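Local coordinates for F5/8 type C domain protein (Clostridium perfringens, PDB 7JRM) that probably binds carbohydrate, as part of an O-glycopeptidase that recognises and hydrolyses mucins, at residues I152-H155 with V156-K159. Residues are numbered along the deposited sequence; the frame is centred on the assembly and turned at random.
Sequences IDRH and VADK
R154 curls back so that its guanidinium lays one face over the methyl of A157, three residues on, although its CB sets out in the other direction. Bends at chi2 (-44°) and chi3 (-69°) bring the long chain round, and NH1 ends 3.7 Å from A157 CB. A small methyl suits this place, since the flat cation can settle over it at van der Waals distance. The same two residues are joined through the backbone by a 3-10 bond: A157 N donates to R154 O at 3.2 Å. One step earlier V156 N points almost straight at D153 O, but at 3.5 Å that bond is weak. D153 opens the turn as aspartate often does, its OD2 accepting from H155 N at 3.1 Å in an Asx turn; the short carboxylate is met from above its plane and ties down an early N-H of the turn. V156 supplies the apolar side. With CG1 anti to the carbonyl carbon (chi1 -68°), CG2 falls between the backbone N and the carbonyl carbon and lies 3.7 Å from I152 CG2, the two branched side chains crossing at about a right angle. Valine suits this buried place because its second methyl, branching at CB, reaches I152 and also abuts D153 O. A type I beta turn from V156 to K159 then carries the chain onward, closed by K159 N to V156 O at 3.1 Å. The whole bend lies in the NPCBM/NEW2 module, between strands 145-152 and 163-170, with the I152 side chain about 7 Å from the bound calcium ion. R154 and H155 rest against strand 112-115, while D153 and V156 touch H215 at the start of strand 215-224.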
# COMPACT_ATOMS: atom_id res chain seq x y z
N ILE A 152 25.00 26.80 -22.59
CA ILE A 152 26.26 26.66 -23.31
C ILE A 152 27.02 25.47 -22.74
O ILE A 152 27.19 25.36 -21.52
CB ILE A 152 27.09 27.95 -23.22
CG1 ILE A 152 26.38 29.11 -23.93
CG2 ILE A 152 28.48 27.74 -23.80
CD1 ILE A 152 26.57 29.12 -25.42
N ASP A 153 27.48 24.58 -23.62
CA ASP A 153 28.23 23.42 -23.18
C ASP A 153 29.53 23.85 -22.51
O ASP A 153 30.17 24.83 -22.92
CB ASP A 153 28.52 22.49 -24.36
CG ASP A 153 29.17 21.18 -23.93
OD1 ASP A 153 28.48 20.34 -23.32
OD2 ASP A 153 30.37 20.99 -24.21
N ARG A 154 29.93 23.11 -21.48
CA ARG A 154 31.08 23.50 -20.67
C ARG A 154 32.42 23.28 -21.38
O ARG A 154 33.45 23.73 -20.86
CB ARG A 154 31.08 22.73 -19.35
CG ARG A 154 29.95 23.13 -18.40
CD ARG A 154 29.80 24.65 -18.34
NE ARG A 154 30.93 25.30 -17.68
CZ ARG A 154 30.99 26.60 -17.42
NH1 ARG A 154 32.06 27.10 -16.82
NH2 ARG A 154 29.98 27.39 -17.76
N HIS A 155 32.43 22.62 -22.54
CA HIS A 155 33.68 22.40 -23.25
C HIS A 155 34.29 23.70 -23.76
O HIS A 155 35.50 23.76 -24.00
CB HIS A 155 33.45 21.43 -24.42
CG HIS A 155 34.65 21.25 -25.30
ND1 HIS A 155 35.65 20.35 -25.01
CD2 HIS A 155 35.00 21.84 -26.47
CE1 HIS A 155 36.57 20.40 -25.95
NE2 HIS A 155 36.20 21.30 -26.85
N VAL A 156 33.48 24.75 -23.93
CA VAL A 156 33.97 26.03 -24.44
C VAL A 156 34.00 27.05 -23.32
O VAL A 156 33.81 28.25 -23.55
CB VAL A 156 33.11 26.52 -25.62
CG1 VAL A 156 33.29 25.61 -26.82
CG2 VAL A 156 31.65 26.59 -25.22
N ALA A 157 34.24 26.59 -22.09
CA ALA A 157 34.28 27.49 -20.94
C ALA A 157 35.43 28.49 -20.99
O ALA A 157 35.42 29.45 -20.22
CB ALA A 157 34.37 26.68 -19.64
N ASP A 158 36.40 28.29 -21.88
CA ASP A 158 37.54 29.19 -22.01
C ASP A 158 37.50 30.01 -23.29
O ASP A 158 38.49 30.69 -23.61
CB ASP A 158 38.85 28.39 -21.95
CG ASP A 158 38.85 27.19 -22.88
OD1 ASP A 158 39.67 26.28 -22.68
OD2 ASP A 158 38.03 27.16 -23.83
N LYS A 159 36.39 29.99 -24.02
CA LYS A 159 36.31 30.61 -25.34
C LYS A 159 35.76 32.03 -25.31
O LYS A 159 35.71 32.68 -26.36
CB LYS A 159 35.45 29.75 -26.27
CG LYS A 159 36.07 28.41 -26.61
CD LYS A 159 37.52 28.56 -27.05
CE LYS A 159 38.11 27.23 -27.48
NZ LYS A 159 39.41 27.41 -28.19